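Local coordinates for probable quinone reductase Qor (NADPH:quinone reductase) (Zeta-crystallin homolog protein) (Mycobacterium tuberculosis, PDB 4RVU), which probably reduces quinones, taking the electrons from bound NADPH, at residues L110-P115 with E281-R286. Sequence-based numbering, arbitrary orientation.
Sequences LTAKVP and EEFSWR
In F283 the ring leaves the helix with CG anti to the backbone N (chi1 165°), which sends it across to L110 and the chain that follows it. L110 meets it with CG anti to its own carbonyl carbon (chi1 -58°), a torsion that carries CD2 back along the phenylalanine to 3.7 Å from F283 CB. Much of the contact, though, is ring against backbone. L110 CA sits almost squarely over one face, 3.8 Å from the ring centroid and only 5° off the ring normal, a CH-pi contact. Further out over that same face, toward the rim, L110 C lies 3.5 Å from F283 CZ. Past it the chain slants down beside the ring: T111 C comes within 3.5 Å of F283 CE2, and A112 N lies at the edge, near the ring plane. A112 CB points at the helix and touches the outer end of the ring, 3.9 Å from F283 CE2, while T111 turns the other way, its OG1 hydrogen-bonded to P107 O. On the helix, R286 NH1 makes a salt bridge to E282 OE2, 2.9 Å long, meeting the carboxylate on its anti side but tilted well out of its plane. R286 NH2 also bonds H134 ND1 and S139 OG, and F283 packs on L131 of helix 120-140, its side chain about 12 Å from the bound NADPH. The contact thus sets helix 280-295 against strand 111-113, which pairs with strand 90-93 in the mixed sheet of the GroES-like domain. No hydrogen bond joins the two segments. The polar backbone beside the ring finds partners on the strand side instead, L110 O with S93 OG and A112 with V92, so what holds strand to helix here is dispersion and one CH-pi contact around a single buried aromatic ring.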
loop_
_atom_site.group_PDB
_atom_site.type_symbol
_atom_site.label_atom_id
_atom_site.label_comp_id
_atom_site.label_asym_id
_atom_site.label_seq_id
_atom_site.Cartn_x
_atom_site.Cartn_y
_atom_site.Cartn_z
ATOM N N LEU A 110 -26.009 9.388 1.994
ATOM C CA LEU A 110 -25.476 8.079 1.620
ATOM C C LEU A 110 -26.598 7.147 1.164
ATOM O O LEU A 110 -26.555 5.935 1.401
ATOM C CB LEU A 110 -24.706 7.457 2.793
ATOM C CG LEU A 110 -23.536 8.297 3.320
ATOM C CD1 LEU A 110 -22.885 7.570 4.459
ATOM C CD2 LEU A 110 -22.521 8.597 2.232
ATOM N N THR A 111 -27.604 7.736 0.523
ATOM C CA THR A 111 -28.727 6.993 -0.039
ATOM C C THR A 111 -28.891 7.421 -1.492
ATOM O O THR A 111 -28.841 8.614 -1.802
ATOM C CB THR A 111 -30.026 7.296 0.730
ATOM O OG1 THR A 111 -29.879 6.888 2.096
ATOM C CG2 THR A 111 -31.201 6.547 0.117
ATOM N N ALA A 112 -29.104 6.457 -2.383
ATOM C CA ALA A 112 -29.296 6.762 -3.800
ATOM C C ALA A 112 -30.703 6.408 -4.242
ATOM O O ALA A 112 -31.277 5.415 -3.776
ATOM C CB ALA A 112 -28.285 5.998 -4.650
ATOM N N LYS A 113 -31.254 7.208 -5.152
ATOM C CA LYS A 113 -32.505 6.844 -5.813
ATOM C C LYS A 113 -32.258 5.668 -6.729
ATOM O O LYS A 113 -31.254 5.632 -7.435
ATOM C CB LYS A 113 -33.049 8.016 -6.638
ATOM C CG LYS A 113 -33.604 9.174 -5.809
ATOM C CD LYS A 113 -34.013 10.346 -6.706
ATOM C CE LYS A 113 -34.559 11.516 -5.892
ATOM N NZ LYS A 113 -35.042 12.639 -6.754
ATOM N N VAL A 114 -33.176 4.704 -6.726
ATOM C CA VAL A 114 -33.076 3.548 -7.600
ATOM C C VAL A 114 -33.713 3.906 -8.944
ATOM O O VAL A 114 -34.788 4.498 -8.976
ATOM C CB VAL A 114 -33.792 2.334 -6.976
ATOM C CG1 VAL A 114 -33.667 1.105 -7.867
ATOM C CG2 VAL A 114 -33.209 2.049 -5.584
ATOM N N PRO A 115 -33.027 3.592 -10.054
ATOM C CA PRO A 115 -33.562 3.854 -11.395
ATOM C C PRO A 115 -34.861 3.072 -11.598
ATOM O O PRO A 115 -35.040 2.008 -10.993
ATOM C CB PRO A 115 -32.459 3.320 -12.317
ATOM C CG PRO A 115 -31.205 3.413 -11.497
ATOM C CD PRO A 115 -31.654 3.054 -10.103
ATOM N N GLU A 281 -21.187 13.766 -2.143
ATOM C CA GLU A 281 -20.698 13.958 -3.499
ATOM C C GLU A 281 -19.930 12.730 -3.984
ATOM O O GLU A 281 -20.071 12.302 -5.139
ATOM C CB GLU A 281 -19.801 15.204 -3.554
ATOM C CG GLU A 281 -20.534 16.543 -3.325
ATOM C CD GLU A 281 -21.045 16.769 -1.887
ATOM O OE1 GLU A 281 -20.473 16.221 -0.917
ATOM O OE2 GLU A 281 -22.028 17.530 -1.732
ATOM N N GLU A 282 -19.122 12.156 -3.098
ATOM C CA GLU A 282 -18.315 10.993 -3.468
ATOM C C GLU A 282 -19.205 9.777 -3.604
ATOM O O GLU A 282 -19.064 8.995 -4.541
ATOM C CB GLU A 282 -17.201 10.722 -2.442
ATOM C CG GLU A 282 -16.315 9.505 -2.810
ATOM C CD GLU A 282 -15.183 9.266 -1.831
ATOM O OE1 GLU A 282 -15.335 9.597 -0.637
ATOM O OE2 GLU A 282 -14.126 8.746 -2.263
ATOM N N PHE A 283 -20.124 9.624 -2.656
ATOM C CA PHE A 283 -21.075 8.525 -2.691
ATOM C C PHE A 283 -21.909 8.571 -3.977
ATOM O O PHE A 283 -22.114 7.548 -4.642
ATOM C CB PHE A 283 -21.987 8.558 -1.458
ATOM C CG PHE A 283 -23.207 7.693 -1.605
ATOM C CD1 PHE A 283 -23.162 6.352 -1.261
ATOM C CD2 PHE A 283 -24.391 8.215 -2.111
ATOM C CE1 PHE A 283 -24.274 5.540 -1.416
ATOM C CE2 PHE A 283 -25.510 7.403 -2.282
ATOM C CZ PHE A 283 -25.451 6.063 -1.938
ATOM N N SER A 284 -22.386 9.760 -4.327
ATOM C CA SER A 284 -23.256 9.900 -5.491
ATOM C C SER A 284 -22.526 9.581 -6.781
ATOM O O SER A 284 -23.115 9.045 -7.713
ATOM C CB SER A 284 -23.867 11.300 -5.560
ATOM O OG SER A 284 -24.881 11.456 -4.584
ATOM N N TRP A 285 -21.245 9.927 -6.832
ATOM C CA TRP A 285 -20.419 9.646 -7.995
ATOM C C TRP A 285 -20.272 8.149 -8.216
ATOM O O TRP A 285 -20.508 7.655 -9.323
ATOM C CB TRP A 285 -19.048 10.320 -7.837
ATOM C CG TRP A 285 -18.005 9.789 -8.772
ATOM C CD1 TRP A 285 -18.058 9.775 -10.137
ATOM C CD2 TRP A 285 -16.743 9.205 -8.411
ATOM N NE1 TRP A 285 -16.914 9.212 -10.644
ATOM C CE2 TRP A 285 -16.089 8.860 -9.608
ATOM C CE3 TRP A 285 -16.108 8.948 -7.194
ATOM C CZ2 TRP A 285 -14.820 8.258 -9.620
ATOM C CZ3 TRP A 285 -14.853 8.355 -7.207
ATOM C CH2 TRP A 285 -14.224 8.015 -8.412
ATOM N N ARG A 286 -19.894 7.423 -7.164
ATOM C CA ARG A 286 -19.756 5.971 -7.259
ATOM C C ARG A 286 -21.084 5.267 -7.559
ATOM O O ARG A 286 -21.136 4.330 -8.362
ATOM C CB ARG A 286 -19.138 5.404 -5.974
ATOM C CG ARG A 286 -17.785 6.030 -5.609
ATOM C CD ARG A 286 -17.009 5.162 -4.622
ATOM N NE ARG A 286 -15.827 5.863 -4.113
ATOM C CZ ARG A 286 -14.633 5.860 -4.695
ATOM N NH1 ARG A 286 -13.626 6.535 -4.147
ATOM N NH2 ARG A 286 -14.436 5.185 -5.818
#